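Local atomic coordinates of methyltransferase domain-containing protein (Serratia marcescens, PDB entry 7CLU), a protein that methylates an oxygen atom in the biosynthesis of the red pigment prodigiosin, with S-adenosyl-L-methionine as the probable methyl donor. Residues L27-Q32 and Q56-L61; D35-A40 and L73-A78; A154-G159 and G329-I334; L242-H247 and S274-N279. One frame throughout, in Å; residues are numbered along the deposited sequence.

Interaction 1 (L27-Q32 and Q56-L61)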
loop_
_atom_site.group_PDB
_atom_site.type_symbol
_atom_site.label_atom_id
_atom_site.label_comp_id
_atom_site.label_asym_id
_atom_site.label_seq_id
_atom_site.Cartn_x
_atom_site.Cartn_y
_atom_site.Cartn_z
ATOM N N LEU A 27 -5.526 16.419 1.075
ATOM C CA LEU A 27 -5.149 17.830 1.113
ATOM C C LEU A 27 -5.651 18.605 -0.098
ATOM O O LEU A 27 -5.516 19.832 -0.120
ATOM C CB LEU A 27 -3.624 17.961 1.220
ATOM C CG LEU A 27 -2.991 17.599 2.566
ATOM C CD1 LEU A 27 -1.489 17.365 2.451
ATOM C CD2 LEU A 27 -3.267 18.684 3.591
ATOM N N LYS A 28 -6.244 17.930 -1.086
ATOM C CA LYS A 28 -6.618 18.547 -2.355
ATOM C C LYS A 28 -5.424 19.267 -2.978
ATOM O O LYS A 28 -5.541 20.370 -3.515
ATOM C CB LYS A 28 -7.809 19.490 -2.178
ATOM C CG LYS A 28 -9.089 18.774 -1.781
ATOM C CD LYS A 28 -10.112 19.743 -1.213
ATOM C CE LYS A 28 -11.459 19.058 -0.986
ATOM N NZ LYS A 28 -11.751 18.045 -2.038
ATOM N N LEU A 29 -4.258 18.624 -2.904
ATOM C CA LEU A 29 -3.018 19.263 -3.322
ATOM C C LEU A 29 -3.027 19.557 -4.813
ATOM O O LEU A 29 -2.619 20.642 -5.243
ATOM C CB LEU A 29 -1.831 18.371 -2.948
ATOM C CG LEU A 29 -0.434 18.768 -3.447
ATOM C CD1 LEU A 29 0.628 18.351 -2.426
ATOM C CD2 LEU A 29 -0.140 18.146 -4.781
ATOM N N PHE A 30 -3.478 18.600 -5.621
ATOM C CA PHE A 30 -3.479 18.815 -7.055
ATOM C C PHE A 30 -4.417 19.940 -7.466
ATOM O O PHE A 30 -4.251 20.494 -8.553
ATOM C CB PHE A 30 -3.835 17.515 -7.772
ATOM C CG PHE A 30 -3.046 16.338 -7.288
ATOM C CD1 PHE A 30 -1.726 16.171 -7.665
ATOM C CD2 PHE A 30 -3.624 15.404 -6.440
ATOM C CE1 PHE A 30 -0.990 15.092 -7.220
ATOM C CE2 PHE A 30 -2.897 14.322 -5.984
ATOM C CZ PHE A 30 -1.570 14.163 -6.369
ATOM N N ASP A 31 -5.378 20.309 -6.610
ATOM C CA ASP A 31 -6.255 21.432 -6.933
ATOM C C ASP A 31 -5.469 22.728 -7.112
ATOM O O ASP A 31 -5.825 23.557 -7.955
ATOM C CB ASP A 31 -7.306 21.609 -5.836
ATOM C CG ASP A 31 -8.404 20.546 -5.886
ATOM O OD1 ASP A 31 -8.510 19.812 -6.897
ATOM O OD2 ASP A 31 -9.169 20.464 -4.903
ATOM N N GLN A 32 -4.400 22.910 -6.338
ATOM C CA GLN A 32 -3.595 24.130 -6.371
ATOM C C GLN A 32 -2.836 24.311 -7.672
ATOM O O GLN A 32 -2.261 25.388 -7.889
ATOM C CB GLN A 32 -2.608 24.134 -5.208
ATOM C CG GLN A 32 -3.233 23.743 -3.882
ATOM C CD GLN A 32 -4.569 24.435 -3.651
ATOM O OE1 GLN A 32 -4.667 25.664 -3.738
ATOM N NE2 GLN A 32 -5.608 23.647 -3.371
ATOM N N GLN A 56 8.267 18.061 0.853
ATOM C CA GLN A 56 8.563 16.633 0.910
ATOM C C GLN A 56 7.491 15.825 0.198
ATOM O O GLN A 56 7.794 14.851 -0.502
ATOM C CB GLN A 56 8.702 16.166 2.363
ATOM C CG GLN A 56 10.031 16.532 3.015
ATOM C CD GLN A 56 10.038 16.239 4.509
ATOM O OE1 GLN A 56 9.398 16.939 5.286
ATOM N NE2 GLN A 56 10.754 15.200 4.911
ATOM N N LEU A 57 6.227 16.191 0.393
ATOM C CA LEU A 57 5.155 15.507 -0.319
ATOM C C LEU A 57 5.251 15.760 -1.822
ATOM O O LEU A 57 5.084 14.836 -2.624
ATOM C CB LEU A 57 3.805 15.967 0.228
ATOM C CG LEU A 57 2.594 15.305 -0.408
ATOM C CD1 LEU A 57 2.710 13.784 -0.364
ATOM C CD2 LEU A 57 1.328 15.801 0.294
ATOM N N LEU A 58 5.564 16.997 -2.212
ATOM C CA LEU A 58 5.641 17.346 -3.633
ATOM C C LEU A 58 6.752 16.583 -4.335
ATOM O O LEU A 58 6.552 16.051 -5.436
ATOM C CB LEU A 58 5.855 18.850 -3.783
ATOM C CG LEU A 58 4.633 19.677 -3.407
ATOM C CD1 LEU A 58 5.068 21.116 -3.229
ATOM C CD2 LEU A 58 3.565 19.539 -4.478
ATOM N N ILE A 59 7.948 16.564 -3.729
ATOM C CA ILE A 59 9.082 15.850 -4.304
ATOM C C ILE A 59 8.747 14.380 -4.486
ATOM O O ILE A 59 9.092 13.771 -5.503
ATOM C CB ILE A 59 10.328 16.036 -3.420
ATOM C CG1 ILE A 59 10.827 17.480 -3.480
ATOM C CG2 ILE A 59 11.430 15.060 -3.804
ATOM C CD1 ILE A 59 11.993 17.745 -2.494
ATOM N N ALA A 60 8.092 13.779 -3.487
ATOM C CA ALA A 60 7.666 12.392 -3.609
ATOM C C ALA A 60 6.694 12.219 -4.770
ATOM O O ALA A 60 6.833 11.289 -5.567
ATOM C CB ALA A 60 7.026 11.911 -2.293
ATOM N N LEU A 61 5.676 13.086 -4.858
ATOM C CA LEU A 61 4.712 12.963 -5.950
ATOM C C LEU A 61 5.384 13.168 -7.298
ATOM O O LEU A 61 5.009 12.535 -8.287
ATOM C CB LEU A 61 3.573 13.980 -5.778
ATOM C CG LEU A 61 2.714 13.816 -4.524
ATOM C CD1 LEU A 61 1.876 15.081 -4.302
ATOM C CD2 LEU A 61 1.847 12.562 -4.675
#

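Interaction 2 (D35-A40 and L73-A78)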
loop_
_atom_site.group_PDB
_atom_site.type_symbol
_atom_site.label_atom_id
_atom_site.label_comp_id
_atom_site.label_asym_id
_atom_site.label_seq_id
_atom_site.Cartn_x
_atom_site.Cartn_y
_atom_site.Cartn_z
ATOM N N ASP A 35 -4.805 25.563 -12.363
ATOM C CA ASP A 35 -4.766 26.794 -13.144
ATOM C C ASP A 35 -3.358 27.187 -13.581
ATOM O O ASP A 35 -3.157 27.565 -14.741
ATOM C CB ASP A 35 -5.399 27.932 -12.332
ATOM C CG ASP A 35 -6.913 27.772 -12.195
ATOM O OD1 ASP A 35 -7.586 27.831 -13.241
ATOM O OD2 ASP A 35 -7.427 27.571 -11.061
ATOM N N ARG A 36 -2.373 27.084 -12.694
ATOM C CA ARG A 36 -1.003 27.467 -13.009
ATOM C C ARG A 36 -0.047 26.439 -12.416
ATOM O O ARG A 36 -0.443 25.569 -11.640
ATOM C CB ARG A 36 -0.678 28.874 -12.479
ATOM C CG ARG A 36 0.481 29.592 -13.215
ATOM C CD ARG A 36 0.272 31.111 -13.266
ATOM N NE ARG A 36 -0.944 31.473 -13.997
ATOM C CZ ARG A 36 -0.996 31.702 -15.312
ATOM N NH1 ARG A 36 0.102 31.613 -16.053
ATOM N NH2 ARG A 36 -2.149 32.022 -15.895
ATOM N N ASP A 37 1.206 26.509 -12.851
ATOM C CA ASP A 37 2.310 25.843 -12.179
ATOM C C ASP A 37 2.775 26.682 -10.987
ATOM O O ASP A 37 2.544 27.893 -10.933
ATOM C CB ASP A 37 3.457 25.620 -13.158
ATOM C CG ASP A 37 3.090 24.691 -14.281
ATOM O OD1 ASP A 37 1.949 24.172 -14.275
ATOM O OD2 ASP A 37 3.947 24.475 -15.178
ATOM N N ALA A 38 3.436 26.031 -10.023
ATOM C CA ALA A 38 3.827 26.730 -8.802
ATOM C C ALA A 38 4.921 25.971 -8.062
ATOM O O ALA A 38 5.005 24.744 -8.131
ATOM C CB ALA A 38 2.629 26.935 -7.868
ATOM N N ASP A 39 5.742 26.718 -7.326
ATOM C CA ASP A 39 6.799 26.107 -6.537
ATOM C C ASP A 39 6.255 25.647 -5.189
ATOM O O ASP A 39 5.118 25.945 -4.812
ATOM C CB ASP A 39 7.975 27.067 -6.353
ATOM C CG ASP A 39 7.637 28.289 -5.487
ATOM O OD1 ASP A 39 6.579 28.333 -4.822
ATOM O OD2 ASP A 39 8.460 29.232 -5.470
ATOM N N ALA A 40 7.099 24.929 -4.450
ATOM C CA ALA A 40 6.641 24.291 -3.215
ATOM C C ALA A 40 6.142 25.311 -2.199
ATOM O O ALA A 40 5.153 25.064 -1.499
ATOM C CB ALA A 40 7.762 23.446 -2.619
ATOM N N LEU A 73 9.175 24.705 -10.476
ATOM C CA LEU A 73 7.723 24.831 -10.546
ATOM C C LEU A 73 7.093 23.462 -10.745
ATOM O O LEU A 73 7.495 22.717 -11.643
ATOM C CB LEU A 73 7.305 25.741 -11.699
ATOM C CG LEU A 73 7.742 27.196 -11.693
ATOM C CD1 LEU A 73 7.625 27.784 -13.110
ATOM C CD2 LEU A 73 6.898 27.975 -10.715
ATOM N N TYR A 74 6.101 23.142 -9.922
ATOM C CA TYR A 74 5.374 21.892 -10.066
ATOM C C TYR A 74 4.248 22.080 -11.068
ATOM O O TYR A 74 3.611 23.136 -11.119
ATOM C CB TYR A 74 4.834 21.413 -8.708
ATOM C CG TYR A 74 5.970 20.941 -7.834
ATOM C CD1 TYR A 74 6.422 19.629 -7.909
ATOM C CD2 TYR A 74 6.640 21.820 -6.991
ATOM C CE1 TYR A 74 7.493 19.201 -7.158
ATOM C CE2 TYR A 74 7.710 21.393 -6.218
ATOM C CZ TYR A 74 8.132 20.080 -6.321
ATOM O OH TYR A 74 9.186 19.631 -5.567
ATOM N N HIS A 75 4.025 21.055 -11.883
ATOM C CA HIS A 75 3.039 21.103 -12.945
ATOM C C HIS A 75 2.166 19.856 -12.891
ATOM O O HIS A 75 2.678 18.733 -12.834
ATOM C CB HIS A 75 3.724 21.231 -14.318
ATOM C CG HIS A 75 2.815 20.950 -15.468
ATOM N ND1 HIS A 75 1.837 21.832 -15.872
ATOM C CD2 HIS A 75 2.735 19.885 -16.300
ATOM C CE1 HIS A 75 1.176 21.314 -16.892
ATOM N NE2 HIS A 75 1.709 20.139 -17.181
ATOM N N LEU A 76 0.853 20.061 -12.917
ATOM C CA LEU A 76 -0.086 18.944 -13.019
ATOM C C LEU A 76 -0.192 18.453 -14.459
ATOM O O LEU A 76 -0.646 19.205 -15.330
ATOM C CB LEU A 76 -1.456 19.361 -12.510
ATOM C CG LEU A 76 -2.534 18.287 -12.598
ATOM C CD1 LEU A 76 -2.177 17.099 -11.692
ATOM C CD2 LEU A 76 -3.893 18.865 -12.204
ATOM N N PRO A 77 0.203 17.216 -14.756
ATOM C CA PRO A 77 0.093 16.717 -16.133
ATOM C C PRO A 77 -1.358 16.676 -16.599
ATOM O O PRO A 77 -2.269 16.356 -15.830
ATOM C CB PRO A 77 0.696 15.308 -16.049
ATOM C CG PRO A 77 1.646 15.387 -14.873
ATOM C CD PRO A 77 0.953 16.292 -13.887
ATOM N N ALA A 78 -1.555 16.990 -17.885
ATOM C CA ALA A 78 -2.905 17.088 -18.433
ATOM C C ALA A 78 -3.655 15.777 -18.289
ATOM O O ALA A 78 -4.830 15.763 -17.911
ATOM C CB ALA A 78 -2.846 17.512 -19.905
HETATM O O HOH W 1 -0.148 22.728 -13.154
#

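Interaction 3 (A154-G159 and G329-I334)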
loop_
_atom_site.group_PDB
_atom_site.type_symbol
_atom_site.label_atom_id
_atom_site.label_comp_id
_atom_site.label_asym_id
_atom_site.label_seq_id
_atom_site.Cartn_x
_atom_site.Cartn_y
_atom_site.Cartn_z
ATOM N N ALA A 154 -18.061 1.625 -15.854
ATOM C CA ALA A 154 -18.346 1.951 -17.248
ATOM C C ALA A 154 -17.928 0.852 -18.219
ATOM O O ALA A 154 -18.740 0.494 -19.080
ATOM C CB ALA A 154 -17.701 3.299 -17.609
ATOM N N PRO A 155 -16.727 0.266 -18.142
ATOM C CA PRO A 155 -16.413 -0.824 -19.083
ATOM C C PRO A 155 -17.270 -2.061 -18.892
ATOM O O PRO A 155 -17.569 -2.735 -19.882
ATOM C CB PRO A 155 -14.933 -1.114 -18.814
ATOM C CG PRO A 155 -14.400 0.197 -18.286
ATOM C CD PRO A 155 -15.521 0.728 -17.428
ATOM N N PHE A 156 -17.669 -2.394 -17.661
ATOM C CA PHE A 156 -18.602 -3.504 -17.481
ATOM C C PHE A 156 -19.939 -3.194 -18.135
ATOM O O PHE A 156 -20.508 -4.029 -18.851
ATOM C CB PHE A 156 -18.804 -3.812 -15.990
ATOM C CG PHE A 156 -20.108 -4.507 -15.689
ATOM C CD1 PHE A 156 -20.344 -5.792 -16.153
ATOM C CD2 PHE A 156 -21.101 -3.874 -14.965
ATOM C CE1 PHE A 156 -21.556 -6.445 -15.905
ATOM C CE2 PHE A 156 -22.305 -4.519 -14.702
ATOM C CZ PHE A 156 -22.533 -5.808 -15.181
ATOM N N ILE A 157 -20.467 -1.995 -17.882
ATOM C CA ILE A 157 -21.798 -1.647 -18.375
ATOM C C ILE A 157 -21.806 -1.637 -19.896
ATOM O O ILE A 157 -22.671 -2.243 -20.536
ATOM C CB ILE A 157 -22.241 -0.291 -17.800
ATOM C CG1 ILE A 157 -22.605 -0.431 -16.327
ATOM C CG2 ILE A 157 -23.388 0.280 -18.615
ATOM C CD1 ILE A 157 -22.675 0.875 -15.605
ATOM N N ALA A 158 -20.821 -0.962 -20.492
ATOM C CA ALA A 158 -20.699 -0.931 -21.947
ATOM C C ALA A 158 -20.594 -2.336 -22.532
ATOM O O ALA A 158 -21.241 -2.640 -23.538
ATOM C CB ALA A 158 -19.484 -0.083 -22.350
ATOM N N GLY A 159 -19.811 -3.212 -21.903
ATOM C CA GLY A 159 -19.649 -4.558 -22.426
ATOM C C GLY A 159 -20.857 -5.441 -22.184
ATOM O O GLY A 159 -21.126 -6.353 -22.971
ATOM N N GLY A 329 -15.048 -6.187 -20.411
ATOM C CA GLY A 329 -15.045 -5.535 -19.122
ATOM C C GLY A 329 -14.497 -6.437 -18.040
ATOM O O GLY A 329 -14.115 -7.580 -18.288
ATOM N N PRO A 330 -14.427 -5.927 -16.811
ATOM C CA PRO A 330 -13.801 -6.699 -15.734
ATOM C C PRO A 330 -14.720 -7.721 -15.075
ATOM O O PRO A 330 -14.229 -8.533 -14.277
ATOM C CB PRO A 330 -13.379 -5.614 -14.733
ATOM C CG PRO A 330 -14.381 -4.522 -14.918
ATOM C CD PRO A 330 -14.800 -4.565 -16.385
ATOM N N ARG A 331 -16.019 -7.714 -15.363
ATOM C CA ARG A 331 -16.913 -8.669 -14.715
ATOM C C ARG A 331 -17.157 -9.884 -15.609
ATOM O O ARG A 331 -16.928 -9.860 -16.819
ATOM C CB ARG A 331 -18.253 -8.020 -14.340
ATOM C CG ARG A 331 -18.121 -6.907 -13.321
ATOM C CD ARG A 331 -19.439 -6.504 -12.708
ATOM N NE ARG A 331 -19.338 -5.185 -12.098
ATOM C CZ ARG A 331 -20.333 -4.560 -11.486
ATOM N NH1 ARG A 331 -21.529 -5.134 -11.396
ATOM N NH2 ARG A 331 -20.132 -3.346 -10.989
ATOM N N THR A 332 -17.615 -10.955 -14.971
ATOM C CA THR A 332 -18.031 -12.192 -15.604
ATOM C C THR A 332 -19.488 -12.443 -15.227
ATOM O O THR A 332 -19.889 -12.208 -14.087
ATOM C CB THR A 332 -17.134 -13.345 -15.130
ATOM O OG1 THR A 332 -15.779 -13.054 -15.488
ATOM C CG2 THR A 332 -17.542 -14.647 -15.751
ATOM N N LEU A 333 -20.287 -12.903 -16.180
ATOM C CA LEU A 333 -21.708 -13.126 -15.933
ATOM C C LEU A 333 -21.929 -14.571 -15.504
ATOM O O LEU A 333 -21.455 -15.506 -16.162
ATOM C CB LEU A 333 -22.546 -12.805 -17.181
ATOM C CG LEU A 333 -22.500 -11.397 -17.777
ATOM C CD1 LEU A 333 -23.555 -11.250 -18.862
ATOM C CD2 LEU A 333 -22.635 -10.276 -16.725
ATOM N N ILE A 334 -22.624 -14.756 -14.388
ATOM C CA ILE A 334 -23.096 -16.068 -13.979
ATOM C C ILE A 334 -24.603 -16.070 -14.199
ATOM O O ILE A 334 -25.306 -15.183 -13.709
ATOM C CB ILE A 334 -22.706 -16.393 -12.527
ATOM C CG1 ILE A 334 -21.182 -16.287 -12.380
ATOM C CG2 ILE A 334 -23.104 -17.787 -12.194
ATOM C CD1 ILE A 334 -20.725 -15.297 -11.328
#

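Interaction 4 (L242-H247 and S274-N279)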
loop_
_atom_site.group_PDB
_atom_site.type_symbol
_atom_site.label_atom_id
_atom_site.label_comp_id
_atom_site.label_asym_id
_atom_site.label_seq_id
_atom_site.Cartn_x
_atom_site.Cartn_y
_atom_site.Cartn_z
ATOM N N LEU A 242 -28.046 -8.959 -10.596
ATOM C CA LEU A 242 -27.502 -8.588 -9.294
ATOM C C LEU A 242 -26.048 -8.218 -9.539
ATOM O O LEU A 242 -25.233 -9.084 -9.884
ATOM C CB LEU A 242 -27.646 -9.728 -8.289
ATOM C CG LEU A 242 -27.108 -9.488 -6.865
ATOM C CD1 LEU A 242 -27.917 -8.401 -6.184
ATOM C CD2 LEU A 242 -27.153 -10.762 -6.053
ATOM N N GLY A 243 -25.731 -6.936 -9.389
ATOM C CA GLY A 243 -24.417 -6.450 -9.771
ATOM C C GLY A 243 -23.362 -6.486 -8.680
ATOM O O GLY A 243 -23.375 -5.639 -7.791
ATOM N N TRP A 244 -22.473 -7.483 -8.727
ATOM C CA TRP A 244 -21.249 -7.518 -7.919
ATOM C C TRP A 244 -21.534 -7.439 -6.419
ATOM O O TRP A 244 -20.861 -6.716 -5.679
ATOM C CB TRP A 244 -20.289 -6.408 -8.361
ATOM C CG TRP A 244 -18.853 -6.753 -8.177
ATOM C CD1 TRP A 244 -18.327 -7.986 -7.911
ATOM C CD2 TRP A 244 -17.753 -5.845 -8.210
ATOM N NE1 TRP A 244 -16.962 -7.902 -7.800
ATOM C CE2 TRP A 244 -16.584 -6.597 -7.979
ATOM C CE3 TRP A 244 -17.641 -4.467 -8.428
ATOM C CZ2 TRP A 244 -15.316 -6.012 -7.939
ATOM C CZ3 TRP A 244 -16.372 -3.888 -8.405
ATOM C CH2 TRP A 244 -15.232 -4.662 -8.167
ATOM N N MET A 245 -22.522 -8.213 -5.959
ATOM C CA MET A 245 -22.924 -8.220 -4.555
ATOM C C MET A 245 -22.609 -9.519 -3.829
ATOM O O MET A 245 -22.437 -9.505 -2.610
ATOM C CB MET A 245 -24.433 -7.936 -4.428
ATOM C CG MET A 245 -24.964 -7.919 -2.965
ATOM S SD MET A 245 -26.735 -7.582 -2.769
ATOM C CE MET A 245 -26.824 -6.019 -3.639
ATOM N N LEU A 246 -22.531 -10.642 -4.541
ATOM C CA LEU A 246 -22.413 -11.925 -3.863
ATOM C C LEU A 246 -21.142 -11.982 -3.029
ATOM O O LEU A 246 -21.162 -12.447 -1.881
ATOM C CB LEU A 246 -22.436 -13.062 -4.883
ATOM C CG LEU A 246 -23.733 -13.194 -5.700
ATOM C CD1 LEU A 246 -23.624 -14.270 -6.777
ATOM C CD2 LEU A 246 -24.919 -13.484 -4.779
ATOM N N HIS A 247 -20.029 -11.497 -3.582
ATOM C CA HIS A 247 -18.756 -11.580 -2.877
ATOM C C HIS A 247 -18.706 -10.722 -1.622
ATOM O O HIS A 247 -17.709 -10.786 -0.901
ATOM C CB HIS A 247 -17.613 -11.196 -3.818
ATOM C CG HIS A 247 -17.567 -9.741 -4.152
ATOM N ND1 HIS A 247 -16.384 -9.050 -4.315
ATOM C CD2 HIS A 247 -18.559 -8.847 -4.374
ATOM C CE1 HIS A 247 -16.650 -7.790 -4.609
ATOM N NE2 HIS A 247 -17.963 -7.640 -4.645
ATOM N N SER A 274 -23.373 -10.465 -11.948
ATOM C CA SER A 274 -22.067 -10.070 -12.462
ATOM C C SER A 274 -21.079 -10.074 -11.296
ATOM O O SER A 274 -21.350 -9.478 -10.255
ATOM C CB SER A 274 -22.100 -8.697 -13.148
ATOM O OG SER A 274 -22.765 -7.693 -12.405
ATOM N N GLU A 275 -19.975 -10.806 -11.455
ATOM C CA GLU A 275 -18.954 -10.900 -10.418
ATOM C C GLU A 275 -17.589 -10.860 -11.086
ATOM O O GLU A 275 -17.479 -10.856 -12.321
ATOM C CB GLU A 275 -19.086 -12.180 -9.563
ATOM C CG GLU A 275 -20.414 -12.347 -8.835
ATOM C CD GLU A 275 -20.464 -11.555 -7.548
ATOM O OE1 GLU A 275 -19.444 -11.540 -6.819
ATOM O OE2 GLU A 275 -21.524 -10.946 -7.271
ATOM N N THR A 276 -16.546 -10.814 -10.250
ATOM C CA THR A 276 -15.147 -10.883 -10.687
ATOM C C THR A 276 -14.549 -12.142 -10.068
ATOM O O THR A 276 -13.893 -12.075 -9.023
ATOM C CB THR A 276 -14.338 -9.652 -10.264
ATOM O OG1 THR A 276 -14.370 -9.516 -8.826
ATOM C CG2 THR A 276 -14.884 -8.391 -10.925
ATOM N N PRO A 277 -14.740 -13.303 -10.685
ATOM C CA PRO A 277 -14.283 -14.548 -10.056
ATOM C C PRO A 277 -12.772 -14.686 -10.060
ATOM O O PRO A 277 -12.066 -14.140 -10.914
ATOM C CB PRO A 277 -14.925 -15.643 -10.917
ATOM C CG PRO A 277 -16.045 -14.936 -11.674
ATOM C CD PRO A 277 -15.572 -13.542 -11.876
ATOM N N LEU A 278 -12.285 -15.455 -9.093
ATOM C CA LEU A 278 -10.961 -16.041 -9.220
ATOM C C LEU A 278 -10.926 -16.967 -10.430
ATOM O O LEU A 278 -11.945 -17.534 -10.835
ATOM C CB LEU A 278 -10.607 -16.820 -7.959
ATOM C CG LEU A 278 -10.697 -15.994 -6.673
ATOM C CD1 LEU A 278 -10.672 -16.878 -5.449
ATOM C CD2 LEU A 278 -9.555 -15.018 -6.665
ATOM N N ASN A 279 -9.734 -17.157 -10.983
ATOM C CA ASN A 279 -9.599 -17.994 -12.166
ATOM C C ASN A 279 -9.766 -19.474 -11.794
ATOM O O ASN A 279 -10.066 -19.837 -10.650
ATOM C CB ASN A 279 -8.261 -17.725 -12.863
ATOM C CG ASN A 279 -7.062 -17.946 -11.955
ATOM O OD1 ASN A 279 -7.118 -18.732 -11.008
ATOM N ND2 ASN A 279 -5.959 -17.248 -12.244
HETATM O O HOH W 2 -23.791 -10.113 -7.791
HETATM O O HOH W 3 -16.920 -10.838 -7.337
#

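Interaction 1 (L27-Q32 and Q56-L61)
L27 opens the contact by laying its CD1 methyl against CD2 of L57, 3.9 Å away, where the two leucine side chains cross at a slant. K28 follows helix 15-26 with positive phi (53°), the Schellman turn that ends the helix and redirects the chain. Beyond the turn comes L29, which buries more surface in this contact than any other residue of the two segments. Its CG stands anti to the backbone N (chi1 173°), and the two methyls are thereby shared among three leucines: CD1 lies 3.8 Å from CD2 of L57 and equally near CD2 of L58, while CD2 meets CD1 of L61 tip to tip at 3.7 Å. L29 CD2 also sits over one face of the F30 ring, toward its rim. F30 in turn brings CE1 to 4.1 Å from L61 CD1, coming from the direction opposite to the leucine. At the end of the segment, Q32 folds back, its NE2 donating to K28 O, which also accepts from D31 N on the other face of the carbonyl plane. Both segments belong to the helical dimerisation domain, and helix 51-63 also packs on the second subunit. With no hydrogen bond across it, the junction relies on shape and on apolar burial.

Interaction 2 (D35-A40 and L73-A78)
D37 and H75 meet with their flat groups steeply turned, the carboxylate and imidazole planes 64° apart. The bond between them is nevertheless well aimed: ND1 of H75 donates to OD1 of D37 over 2.8 Å, with the oxygen almost exactly in the ring plane and approached on its syn side. The histidine CG is anti to its own backbone N (chi1 166°), which brings the ND1 edge of the ring to OD1 and leaves CB packed near both oxygens. A water that accepts from the backbone N of L76 probably donates to OD1 as well, and OD2 forms a salt bridge with R70 on the preceding strand 68-70.

Y74 is oriented differently. Its ring turns an edge to the opposing chain, with A38 O in the ring plane 3.5 Å from CD2, and CE2 resting 4.1 Å from CB of A40. L73 brings CD2 to 3.8 Å from the backbone N of D39, whose own side chain caps the start of helix 40-47 and bonds H42.

Between these side chains lies a single antiparallel bridge, the hydrogen-bonded pair A38 and Y74. Y74 N reaches A38 O at 2.6 Å from above the carbonyl plane, whereas A38 N meets Y74 O on a lone pair at 3.1 Å. The small two-stranded hairpin 68-75 thus gains a further backbone partner, and D37, shared between H75 and R70, holds the imidazole ring with ND1 as a protonated nitrogen.

Interaction 3 (A154-G159 and G329-I334)
Stacking of F156 against R331 dominates this contact. The guanidinium lies flat on the phenyl ring, the planes only 7° apart and the centres 4.1 Å from each other. The overlap is off-centre: CZ of R331 stands 32° from the ring normal, so the cation-pi component is displaced, while the CD methylene sits over the middle of the ring in a CH-pi contact, 3.6 Å from the centroid. The arginine chain is extended from CG to NE, which lets its aliphatic part and its charged end follow the same ring face. NH1 lies near the CE2 side of the ring, 3.5 Å from CE2 of F156, and is bonded in turn to S274, which together with the stack helps to fix the rotation of the guanidinium.

Apolar packing frames the stack. L333 approaches the ring at its edge, CD2 lying 4.1 Å from CE1 of F156. Nearer the helix backbone, CD of P330 rests 4.1 Å from CB of F156, and CB of P155 comes within 4.2 Å of the same proline carbon.

Backbone proximity accounts for the remainder. G329 lies close on the first turn of the helix, its CA 3.8 Å from P155 O.

R331 is a residue that binds S-adenosyl-L-homocysteine, although the ligand is absent from this chain; F156 probably helps to position this cofactor-site arginine. The contact joins the start of helix 154-163 to the loop entering strand 332-337, beside strand 270-275 in the mixed sheet of the Rossmann-like domain, with helix 181-189 packed against I157.

Interaction 4 (L242-H247 and S274-N279)
Strands 239-243 and 270-275 run parallel to each other where G243 pairs with S274, and S274 N donates to L242 O at 3.1 Å, with a weak bond returning from W244 N to S274 O. Past the bridge the 242-247 chain turns away from the sheet, while E275, still in its strand, reaches across with its side chain. That chain bends at chi2 (-82°), bringing the carboxylate to the backbone N-H groups of L246 and H247. OE2 accepts from L246 N at 2.9 Å and OE1 from H247 N at 3.3 Å, each met on the syn side and about 30° out of the carboxylate plane. L246 crosses the acid almost at a right angle, its CB 3.3 Å from OE2. A water linking L242 O, M245 N and OE2 adds to the grip on this buried group.

The two strands and helix 251-264 form a beta-alpha-beta unit, and the segments take in the C-terminal ends of the strands and the loops beyond, where Rossmann-like methyltransferases build their active sites. H247 is the predicted proton acceptor. Its CG occupies the crowded position between backbone N and carbonyl carbon (chi1 71°), which lays CE1 over one face of the W244 indole, 3.1 Å above the plane and offset toward the rim. ND1 bonds E304.

The indole turns its edge to E275, with OE1 near the ring plane 3.9 Å from CD1. T276 crosses obliquely, OG1 lying 3.2 Å from NE1 of W244. A second water, which accepts from T276 N and probably donates to OE1, sits at that same edge and over a face of the H247 ring.

In the fold
Interactions 1 and 2 belong to the dimerisation domain, and interactions 3 and 4 to the catalytic part, with centres 34 to 41 Å apart between the pairs. Interaction 1 is wholly buried and purely apolar; interaction 2, partly buried, uses charge, water and backbone bonds. They meet through L58, which packs on both A40 and Y74, and their segments alternate along the chain. Interactions 3 and 4 hold neighbouring strands of one sheet, where T332 N probably bonds E275 O. Around the cofactor and active-site residues, a cation-pi stack between buried F156 and partly exposed R331 thus adjoins a carboxylate, with waters beside it, that holds the backbone turn at L246 and H247.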